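Local coordinates for protein phosphonate monoester hydrolase (Ruegeria pomeroyi, PDB 4UPK) that is a hydrolase of the sulfatase family, in the alkaline phosphatase clan, built round a large mixed beta sheet and assembled from four chains, at residues A[33-38]-A[231-236]; A[339-344]-A[396-401]; A[466-471]-A[481-486]; A[476-481]-A[491-496]. One frame throughout, in Å; residues are numbered along the deposited sequence.

Contact 1: A[33-38]-A[231-236]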
# COMPACT_ATOMS: atom_id res chain seq x y z
N GLN A 33 10.47 -3.58 -33.49
CA GLN A 33 10.13 -2.21 -33.89
C GLN A 33 10.90 -1.16 -33.07
O GLN A 33 11.62 -0.34 -33.65
CB GLN A 33 8.60 -1.98 -33.86
CG GLN A 33 8.12 -0.69 -34.54
CD GLN A 33 8.15 -0.70 -36.05
OE1 GLN A 33 8.64 -1.63 -36.70
NE2 GLN A 33 7.62 0.35 -36.65
N SER A 34 10.76 -1.19 -31.73
CA SER A 34 11.47 -0.26 -30.85
C SER A 34 12.12 -1.05 -29.71
O SER A 34 11.47 -1.37 -28.72
CB SER A 34 10.52 0.80 -30.29
OG SER A 34 9.86 1.54 -31.31
N ASN A 35 13.40 -1.38 -29.88
CA ASN A 35 14.13 -2.13 -28.86
C ASN A 35 15.03 -1.22 -28.08
O ASN A 35 15.44 -0.17 -28.58
CB ASN A 35 14.99 -3.24 -29.48
CG ASN A 35 14.25 -4.26 -30.31
OD1 ASN A 35 13.24 -4.84 -29.90
ND2 ASN A 35 14.80 -4.54 -31.49
N VAL A 36 15.34 -1.62 -26.84
CA VAL A 36 16.29 -0.91 -26.00
C VAL A 36 17.36 -1.89 -25.49
O VAL A 36 17.04 -2.87 -24.82
CB VAL A 36 15.66 -0.03 -24.87
CG1 VAL A 36 16.75 0.73 -24.09
CG2 VAL A 36 14.64 0.95 -25.44
N LEU A 37 18.61 -1.63 -25.85
CA LEU A 37 19.75 -2.43 -25.41
C LEU A 37 20.62 -1.53 -24.56
O LEU A 37 21.30 -0.63 -25.07
CB LEU A 37 20.55 -3.07 -26.57
CG LEU A 37 21.83 -3.87 -26.16
CD1 LEU A 37 21.50 -5.06 -25.25
CD2 LEU A 37 22.59 -4.33 -27.36
N PHE A 38 20.57 -1.76 -23.25
CA PHE A 38 21.29 -0.98 -22.26
C PHE A 38 22.41 -1.82 -21.64
O PHE A 38 22.15 -2.71 -20.81
CB PHE A 38 20.30 -0.45 -21.20
CG PHE A 38 20.81 0.59 -20.22
CD1 PHE A 38 22.05 1.19 -20.39
CD2 PHE A 38 20.01 1.00 -19.16
CE1 PHE A 38 22.51 2.15 -19.49
CE2 PHE A 38 20.47 1.95 -18.26
CZ PHE A 38 21.71 2.54 -18.44
N GLN A 231 9.37 -8.74 -31.41
CA GLN A 231 8.64 -8.03 -30.36
C GLN A 231 9.51 -6.89 -29.82
O GLN A 231 10.72 -6.89 -30.06
CB GLN A 231 8.28 -9.00 -29.22
CG GLN A 231 6.93 -9.71 -29.41
CD GLN A 231 6.92 -10.86 -30.40
OE1 GLN A 231 7.92 -11.58 -30.59
NE2 GLN A 231 5.76 -11.11 -31.00
N ASN A 232 8.90 -5.91 -29.16
CA ASN A 232 9.66 -4.79 -28.60
C ASN A 232 10.28 -5.24 -27.29
O ASN A 232 9.56 -5.54 -26.34
CB ASN A 232 8.78 -3.56 -28.40
CG ASN A 232 8.39 -2.86 -29.67
OD1 ASN A 232 8.78 -3.22 -30.78
ND2 ASN A 232 7.60 -1.81 -29.53
N TRP A 233 11.61 -5.35 -27.25
CA TRP A 233 12.27 -5.79 -26.04
C TRP A 233 13.14 -4.71 -25.43
O TRP A 233 13.56 -3.78 -26.12
CB TRP A 233 13.05 -7.14 -26.24
CG TRP A 233 14.00 -7.16 -27.40
CD1 TRP A 233 13.81 -7.80 -28.58
CD2 TRP A 233 15.31 -6.58 -27.45
NE1 TRP A 233 14.90 -7.62 -29.39
CE2 TRP A 233 15.83 -6.87 -28.73
CE3 TRP A 233 16.08 -5.81 -26.56
CZ2 TRP A 233 17.10 -6.42 -29.14
CZ3 TRP A 233 17.34 -5.39 -26.95
CH2 TRP A 233 17.84 -5.70 -28.23
N PHE A 234 13.40 -4.85 -24.12
CA PHE A 234 14.28 -4.03 -23.30
C PHE A 234 15.17 -5.01 -22.52
O PHE A 234 14.69 -5.74 -21.64
CB PHE A 234 13.48 -3.09 -22.37
CG PHE A 234 14.26 -2.30 -21.34
CD1 PHE A 234 15.56 -1.86 -21.61
CD2 PHE A 234 13.68 -1.93 -20.14
CE1 PHE A 234 16.28 -1.12 -20.66
CE2 PHE A 234 14.40 -1.18 -19.19
CZ PHE A 234 15.68 -0.77 -19.47
N ALA A 235 16.47 -5.05 -22.89
CA ALA A 235 17.46 -5.93 -22.28
C ALA A 235 18.53 -5.09 -21.63
O ALA A 235 19.06 -4.14 -22.25
CB ALA A 235 18.08 -6.86 -23.32
N HIS A 236 18.83 -5.43 -20.37
CA HIS A 236 19.83 -4.77 -19.54
C HIS A 236 20.92 -5.79 -19.23
O HIS A 236 20.69 -6.75 -18.50
CB HIS A 236 19.20 -4.15 -18.26
CG HIS A 236 20.14 -3.26 -17.51
ND1 HIS A 236 21.16 -2.57 -18.15
CD2 HIS A 236 20.16 -2.94 -16.19
CE1 HIS A 236 21.76 -1.85 -17.21
NE2 HIS A 236 21.20 -2.06 -16.02
O HOH W 1 7.20 0.25 -31.49
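Two neighbouring parallel strands of the central sheet in the alkaline phosphatase-like fold meet here, 35-38 and 234-236, where Val36, Leu37 and Phe38 pair with Phe234, Ala235 and His236. The backbone ladder runs through Val36 N to Trp233 O (2.9 Å), Ala235 N to Val36 O and Phe38 N to Ala235 O. At the N-terminal end of the pairing, side chains supply the bonds. Asn232 OD1 accepts from both Gln33 N and Ser34 N, the second at 3.0 Å and from well above the carbonyl plane, while a water joins Ser34 OG to Asn232 ND2. Asn35 OD1 receives Trp233 N at 3.2 Å, in the carbonyl plane and on a lone pair. Trp233 chi1 of 52° sets CG between the backbone N and the carbonyl carbon, and the indole stacks against the Asn35 amide, planes 12° apart, with Asn35 CB 3.7 Å from the centroid of the six-membered ring. Thr340 OG1 is hydrogen-bonded to Asn35 ND2 and Gln336 OE1 to Trp233 NE1, which helps to hold both groups. On the sheet face of Val36, Phe234 turns an edge to Val36 O. Farther along, the Phe38 and His236 rings form an offset stack, and His236 ND1 donates to Phe38 O at 2.8 Å.

Contact 2: A[339-344]-A[396-401]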
# COMPACT_ATOMS: atom_id res chain seq x y z
N ASP A 339 17.00 -0.73 -35.83
CA ASP A 339 15.76 -0.45 -35.08
C ASP A 339 15.92 -0.50 -33.52
O ASP A 339 14.92 -0.64 -32.80
CB ASP A 339 14.65 -1.46 -35.51
CG ASP A 339 14.07 -1.29 -36.90
OD1 ASP A 339 14.36 -0.25 -37.56
OD2 ASP A 339 13.30 -2.17 -37.33
N THR A 340 17.18 -0.40 -33.01
CA THR A 340 17.48 -0.49 -31.57
C THR A 340 18.21 0.73 -31.01
O THR A 340 19.21 1.19 -31.58
CB THR A 340 18.26 -1.80 -31.28
OG1 THR A 340 17.47 -2.89 -31.73
CG2 THR A 340 18.61 -2.01 -29.79
N LEU A 341 17.74 1.21 -29.85
CA LEU A 341 18.42 2.25 -29.10
C LEU A 341 19.47 1.50 -28.28
O LEU A 341 19.13 0.68 -27.41
CB LEU A 341 17.45 3.03 -28.16
CG LEU A 341 18.09 4.00 -27.16
CD1 LEU A 341 18.82 5.16 -27.86
CD2 LEU A 341 17.09 4.51 -26.18
N ILE A 342 20.75 1.72 -28.63
CA ILE A 342 21.89 1.09 -27.96
C ILE A 342 22.53 2.10 -27.05
O ILE A 342 22.89 3.20 -27.50
CB ILE A 342 22.90 0.40 -28.94
CG1 ILE A 342 22.21 -0.67 -29.83
CG2 ILE A 342 24.09 -0.20 -28.15
CD1 ILE A 342 23.05 -1.22 -31.01
N VAL A 343 22.62 1.77 -25.76
CA VAL A 343 23.26 2.62 -24.76
C VAL A 343 24.39 1.82 -24.12
O VAL A 343 24.16 0.78 -23.50
CB VAL A 343 22.30 3.23 -23.69
CG1 VAL A 343 23.06 4.22 -22.80
CG2 VAL A 343 21.07 3.89 -24.30
N VAL A 344 25.62 2.31 -24.31
CA VAL A 344 26.80 1.68 -23.73
C VAL A 344 27.51 2.71 -22.86
O VAL A 344 27.83 3.81 -23.32
CB VAL A 344 27.76 0.98 -24.74
CG1 VAL A 344 28.89 0.24 -24.02
CG2 VAL A 344 27.00 0.02 -25.65
N PRO A 396 16.18 9.41 -18.64
CA PRO A 396 15.28 10.26 -19.44
C PRO A 396 15.48 10.16 -20.95
O PRO A 396 14.52 10.36 -21.69
CB PRO A 396 15.55 11.67 -18.90
CG PRO A 396 16.91 11.60 -18.32
CD PRO A 396 17.03 10.23 -17.75
N THR A 397 16.69 9.80 -21.42
CA THR A 397 16.97 9.61 -22.85
C THR A 397 16.16 8.41 -23.40
O THR A 397 15.52 8.52 -24.45
CB THR A 397 18.47 9.44 -23.07
OG1 THR A 397 19.16 10.56 -22.51
CG2 THR A 397 18.84 9.30 -24.55
N ILE A 398 16.16 7.28 -22.66
CA ILE A 398 15.47 6.04 -23.02
C ILE A 398 13.98 6.28 -23.07
O ILE A 398 13.37 5.98 -24.09
CB ILE A 398 15.87 4.84 -22.09
CG1 ILE A 398 17.40 4.54 -22.17
CG2 ILE A 398 15.04 3.59 -22.42
CD1 ILE A 398 17.98 3.87 -20.90
N LEU A 399 13.40 6.85 -21.98
CA LEU A 399 11.96 7.15 -21.89
C LEU A 399 11.48 8.06 -23.00
O LEU A 399 10.44 7.79 -23.60
CB LEU A 399 11.57 7.72 -20.50
CG LEU A 399 11.77 6.78 -19.29
CD1 LEU A 399 11.34 7.47 -18.01
CD2 LEU A 399 11.05 5.41 -19.48
N ASP A 400 12.25 9.13 -23.29
CA ASP A 400 11.96 10.08 -24.36
C ASP A 400 11.87 9.31 -25.69
O ASP A 400 10.84 9.38 -26.36
CB ASP A 400 13.07 11.15 -24.40
CG ASP A 400 12.94 12.25 -25.45
OD1 ASP A 400 11.93 12.26 -26.18
OD2 ASP A 400 13.87 13.10 -25.53
N TRP A 401 12.92 8.51 -26.02
CA TRP A 401 13.01 7.72 -27.24
C TRP A 401 11.85 6.72 -27.44
O TRP A 401 11.38 6.58 -28.57
CB TRP A 401 14.39 7.06 -27.35
CG TRP A 401 14.64 6.41 -28.68
CD1 TRP A 401 15.13 7.00 -29.80
CD2 TRP A 401 14.42 5.03 -29.01
NE1 TRP A 401 15.24 6.08 -30.82
CE2 TRP A 401 14.79 4.86 -30.36
CE3 TRP A 401 13.92 3.92 -28.30
CZ2 TRP A 401 14.71 3.62 -31.01
CZ3 TRP A 401 13.84 2.70 -28.94
CH2 TRP A 401 14.23 2.55 -30.29
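Leu341 carries most of the contact between strand 340-344 and helix 396-401, which run antiparallel, the axes of these short segments approaching to 10.4 Å. Its CB sits over one face of the Trp401 indole, 3.5 Å from the centroid of the six-membered ring and only 8° off the ring normal, a CH-pi contact. CE3 of Trp401 is the nearest ring atom to that CB, at 3.6 Å. Beyond CB, CG stands anti to the backbone N (chi1 170°), which carries the branch along the helix surface. There CD2 meets CA of Ile398 at 3.9 Å and CG1 of the same residue at 4.0 Å, while also touching CB and CG of Trp401. The leucine and tryptophan side chains run alongside each other, headed opposite ways, and the far rim of the indole reaches the backbone: CH2 of Trp401 comes 4.1 Å from Asp339 O, which lies near the ring plane. Val343 adds a more distant touch, its CG2 4.3 Å from CG1 of Ile398. No hydrogen bond crosses the interface. Ile374 of the adjoining strand also packs on Leu341, and Val36 and Phe38 on Ile398. Such apolar packing of a helix against a central sheet is typical of the alpha/beta/alpha sandwich of the alkaline phosphatase clan.

Contact 3: A[466-471]-A[481-486]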
# COMPACT_ATOMS: atom_id res chain seq x y z
N ARG A 466 37.07 25.47 -16.07
CA ARG A 466 38.40 25.76 -15.55
C ARG A 466 38.70 25.06 -14.20
O ARG A 466 39.77 24.51 -14.01
CB ARG A 466 38.60 27.28 -15.43
CG ARG A 466 40.00 27.63 -14.92
CD ARG A 466 40.26 29.10 -14.87
NE ARG A 466 41.51 29.35 -14.18
CZ ARG A 466 41.83 30.50 -13.60
NH1 ARG A 466 40.99 31.52 -13.63
NH2 ARG A 466 42.99 30.63 -12.98
N PHE A 467 37.77 25.15 -13.25
CA PHE A 467 38.01 24.59 -11.92
C PHE A 467 37.21 23.37 -11.55
O PHE A 467 36.17 23.08 -12.14
CB PHE A 467 37.77 25.67 -10.86
CG PHE A 467 38.65 26.89 -10.88
CD1 PHE A 467 39.88 26.90 -10.23
CD2 PHE A 467 38.22 28.07 -11.47
CE1 PHE A 467 40.68 28.05 -10.21
CE2 PHE A 467 39.02 29.22 -11.45
CZ PHE A 467 40.25 29.19 -10.83
N THR A 468 37.71 22.66 -10.52
CA THR A 468 37.03 21.56 -9.85
C THR A 468 37.06 21.93 -8.38
O THR A 468 38.12 22.20 -7.82
CB THR A 468 37.63 20.18 -10.15
OG1 THR A 468 37.47 19.91 -11.54
CG2 THR A 468 36.95 19.06 -9.34
N LEU A 469 35.88 21.99 -7.78
CA LEU A 469 35.69 22.31 -6.38
C LEU A 469 35.19 21.05 -5.64
O LEU A 469 34.30 20.36 -6.14
CB LEU A 469 34.67 23.47 -6.24
CG LEU A 469 34.13 23.75 -4.82
CD1 LEU A 469 35.12 24.54 -3.97
CD2 LEU A 469 32.85 24.44 -4.89
N VAL A 470 35.77 20.78 -4.45
CA VAL A 470 35.36 19.70 -3.57
C VAL A 470 34.94 20.35 -2.24
O VAL A 470 35.71 21.12 -1.66
CB VAL A 470 36.44 18.60 -3.37
CG1 VAL A 470 35.99 17.54 -2.36
CG2 VAL A 470 36.85 17.95 -4.70
N GLU A 471 33.71 20.07 -1.77
CA GLU A 471 33.21 20.58 -0.49
C GLU A 471 32.72 19.44 0.38
O GLU A 471 32.02 18.55 -0.11
CB GLU A 471 32.09 21.61 -0.70
CG GLU A 471 32.57 22.91 -1.34
CD GLU A 471 33.11 23.97 -0.41
OE1 GLU A 471 33.37 23.67 0.78
OE2 GLU A 471 33.27 25.12 -0.88
N PHE A 481 40.98 22.73 -7.74
CA PHE A 481 41.91 22.33 -8.79
C PHE A 481 41.69 23.20 -10.02
O PHE A 481 40.60 23.23 -10.57
CB PHE A 481 41.78 20.82 -9.11
CG PHE A 481 41.79 19.93 -7.88
CD1 PHE A 481 42.92 19.84 -7.07
CD2 PHE A 481 40.68 19.16 -7.55
CE1 PHE A 481 42.93 19.02 -5.93
CE2 PHE A 481 40.70 18.32 -6.43
CZ PHE A 481 41.82 18.26 -5.63
N ASP A 482 42.73 23.94 -10.43
CA ASP A 482 42.72 24.80 -11.60
C ASP A 482 43.26 24.03 -12.83
O ASP A 482 44.44 23.68 -12.87
CB ASP A 482 43.56 26.06 -11.31
CG ASP A 482 43.65 27.10 -12.42
OD1 ASP A 482 42.94 26.95 -13.45
OD2 ASP A 482 44.44 28.06 -12.27
N HIS A 483 42.40 23.79 -13.83
CA HIS A 483 42.77 23.09 -15.05
C HIS A 483 43.59 23.94 -16.06
O HIS A 483 44.12 23.39 -17.02
CB HIS A 483 41.60 22.29 -15.65
CG HIS A 483 40.98 21.32 -14.67
ND1 HIS A 483 41.65 20.16 -14.26
CD2 HIS A 483 39.78 21.37 -14.05
CE1 HIS A 483 40.83 19.56 -13.41
NE2 HIS A 483 39.69 20.25 -13.25
N GLN A 484 43.75 25.24 -15.78
CA GLN A 484 44.59 26.16 -16.55
C GLN A 484 45.99 26.23 -15.89
O GLN A 484 46.92 26.78 -16.47
CB GLN A 484 43.95 27.55 -16.63
CG GLN A 484 43.11 27.76 -17.89
CD GLN A 484 42.35 29.06 -17.87
OE1 GLN A 484 41.15 29.08 -18.16
NE2 GLN A 484 43.01 30.17 -17.53
N GLY A 485 46.09 25.69 -14.67
CA GLY A 485 47.31 25.60 -13.88
C GLY A 485 47.80 24.17 -13.78
O GLY A 485 47.96 23.50 -14.81
N GLU A 486 48.00 23.68 -12.55
CA GLU A 486 48.49 22.31 -12.26
C GLU A 486 47.44 21.18 -12.32
O GLU A 486 47.79 20.00 -12.17
CB GLU A 486 49.29 22.26 -10.95
CG GLU A 486 50.60 23.04 -11.02
CD GLU A 486 51.58 22.78 -9.89
OE1 GLU A 486 51.74 21.60 -9.49
OE2 GLU A 486 52.19 23.76 -9.40
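A beta hairpin at the edge of the four-stranded antiparallel sheet brings Thr468 opposite Phe481 as a hydrogen-bonded pair and Phe467 opposite Asp482 as a non-hydrogen-bonded one. The tight part centres on the strand pairing. Thr468 N and O bond to Phe481 O and N, both at 2.9 Å, and His483 N extends the ladder just past the strand ends, to Arg466 O at 2.7 Å. On the face of Thr468 and Phe481, Phe481 CE2 packs on Val470 CG2, and Thr468 OG1 meets His483 NE2 at 2.8 Å in the plane of the imidazole. Toward the other end the chain leaves the sheet through a type I turn from Asp482 to Gly485, and the contact becomes more open, with Gln484 exposed and Arg466 partly so. Arg466 runs extended, CG anti to the backbone N (chi1 -179°), laying its guanidinium beside Asp482. In a side-on salt bridge Arg466 NE donates to Asp482 OD1 at 2.9 Å and Arg466 NH2 to Asp482 OD2 at 3.0 Å, both from above the carboxylate plane, with the two planar groups 60° apart. Phe467 CZ covers one guanidinium face and Gln484 NE2 the opposite one, offset toward the rim, with the amide plane turned 15° from the guanidinium. From the other face of the carboxylate, Gln484 N also reaches Asp482 OD1, at 3.0 Å, closing an Asx turn.

Contact 4: A[476-481]-A[491-496]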
# COMPACT_ATOMS: atom_id res chain seq x y z
N LEU A 476 36.07 19.71 7.21
CA LEU A 476 37.28 19.52 6.39
C LEU A 476 37.30 20.62 5.34
O LEU A 476 36.25 20.91 4.76
CB LEU A 476 37.28 18.15 5.71
CG LEU A 476 37.56 16.94 6.58
CD1 LEU A 476 37.35 15.67 5.78
CD2 LEU A 476 38.99 16.97 7.16
N PRO A 477 38.45 21.27 5.08
CA PRO A 477 38.46 22.37 4.11
C PRO A 477 38.17 21.96 2.65
O PRO A 477 38.38 20.81 2.27
CB PRO A 477 39.87 22.98 4.27
CG PRO A 477 40.70 21.90 4.83
CD PRO A 477 39.79 21.10 5.72
N PRO A 478 37.71 22.92 1.81
CA PRO A 478 37.48 22.58 0.40
C PRO A 478 38.77 22.27 -0.38
O PRO A 478 39.88 22.53 0.10
CB PRO A 478 36.82 23.85 -0.17
CG PRO A 478 37.23 24.94 0.73
CD PRO A 478 37.38 24.34 2.09
N MET A 479 38.60 21.70 -1.57
CA MET A 479 39.68 21.47 -2.51
C MET A 479 39.37 22.31 -3.73
O MET A 479 38.21 22.49 -4.08
CB MET A 479 39.84 19.99 -2.92
CG MET A 479 39.88 19.02 -1.78
SD MET A 479 40.42 17.41 -2.32
CE MET A 479 39.83 16.37 -1.01
N LEU A 480 40.40 22.84 -4.35
CA LEU A 480 40.23 23.61 -5.58
C LEU A 480 41.35 23.26 -6.55
O LEU A 480 42.51 23.42 -6.22
CB LEU A 480 40.14 25.10 -5.31
CG LEU A 480 39.77 25.96 -6.54
CD1 LEU A 480 38.34 25.73 -6.96
CD2 LEU A 480 40.04 27.43 -6.25
N PHE A 481 40.98 22.73 -7.74
CA PHE A 481 41.91 22.33 -8.79
C PHE A 481 41.69 23.20 -10.02
O PHE A 481 40.60 23.23 -10.57
CB PHE A 481 41.78 20.82 -9.11
CG PHE A 481 41.79 19.93 -7.88
CD1 PHE A 481 42.92 19.84 -7.07
CD2 PHE A 481 40.68 19.16 -7.55
CE1 PHE A 481 42.93 19.02 -5.93
CE2 PHE A 481 40.70 18.32 -6.43
CZ PHE A 481 41.82 18.26 -5.63
N ASN A 491 46.11 21.15 -4.91
CA ASN A 491 44.93 21.74 -4.27
C ASN A 491 45.31 23.21 -3.97
O ASN A 491 46.19 23.47 -3.14
CB ASN A 491 44.51 20.96 -3.00
CG ASN A 491 43.52 21.67 -2.11
OD1 ASN A 491 42.79 22.56 -2.55
ND2 ASN A 491 43.47 21.29 -0.84
N VAL A 492 44.65 24.16 -4.67
CA VAL A 492 44.92 25.59 -4.54
C VAL A 492 43.89 26.37 -3.69
O VAL A 492 43.90 27.60 -3.71
CB VAL A 492 45.21 26.27 -5.92
CG1 VAL A 492 46.47 25.70 -6.56
CG2 VAL A 492 44.02 26.18 -6.87
N ALA A 493 43.02 25.66 -2.93
CA ALA A 493 41.98 26.29 -2.09
C ALA A 493 42.49 27.24 -1.00
O ALA A 493 41.77 28.16 -0.60
CB ALA A 493 41.04 25.23 -1.51
N GLY A 494 43.71 27.01 -0.50
CA GLY A 494 44.30 27.87 0.53
C GLY A 494 45.03 29.09 -0.01
O GLY A 494 45.45 29.96 0.77
N ASP A 495 45.19 29.18 -1.34
CA ASP A 495 45.87 30.29 -2.01
C ASP A 495 44.97 31.55 -2.01
O ASP A 495 43.87 31.49 -2.57
CB ASP A 495 46.27 29.88 -3.43
CG ASP A 495 47.22 30.79 -4.19
OD1 ASP A 495 47.36 31.97 -3.80
OD2 ASP A 495 47.78 30.34 -5.20
N PRO A 496 45.42 32.68 -1.40
CA PRO A 496 44.56 33.89 -1.37
C PRO A 496 44.16 34.42 -2.75
O PRO A 496 43.10 35.03 -2.89
CB PRO A 496 45.42 34.92 -0.60
CG PRO A 496 46.41 34.11 0.15
CD PRO A 496 46.69 32.90 -0.69
O HOH W 2 42.15 22.83 1.44
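With CG anti to its backbone N (chi1 167°) and the amide turned only modestly about chi2 (23°), Asn491 brings OD1 against the backbone of strand 479-481. That oxygen accepts Leu480 N at 3.0 Å and, from the opposite face of the amide, Ala493 N at 3.1 Å; the second bond closes an Asx turn. One carbonyl thereby ties the strand to the loop and shapes the loop itself, which continues into a type I turn from Val492 to Asp495. Next to it Val492 N donates to Leu480 O at 2.7 Å, a nearly straight bond (170°). Asn491 ND2 is held by Glu276 O, and a water accepting from it at 3.1 Å donates to Pro478 O. Both ends of the amide are therefore engaged, which should fix its rotation. Around these bonds lie apolar contacts: Ala493 CB is 3.9 Å from Leu480 CB and also touches Pro478 CG, and Leu480 CD2 meets Val492 CG2. Phe481 CE1 makes van der Waals contact with Asn491 CA at 3.8 Å. The loop thus lines the outer strand of the four-stranded sheet on its way to helix 499-515, whose Leu505 packs on Leu480, while Phe467 of the neighbouring strand 467-472 also touches Leu480.

From the N terminus, contact 1 closes a long excursion by pairing the first strand with 234-239. Contact 2 opens only afterwards, joining strand 340-346 to helix 394-402. The two touch: strand 35-41 lies beside 340-346 in the large mixed sheet, and Val36 packs on Ile398, so the helix packs on both strands. Contacts 3 and 4 lie in the later part of the chain, their centres at least 33 Å from those of the first two. Their segments alternate, so the loops cross: contact 3 closes the hairpin, and contact 4 fastens the loop following its second strand back onto that strand. They share Phe481 and are joined by a probable hydrogen bond from Met479 N to Val470 O.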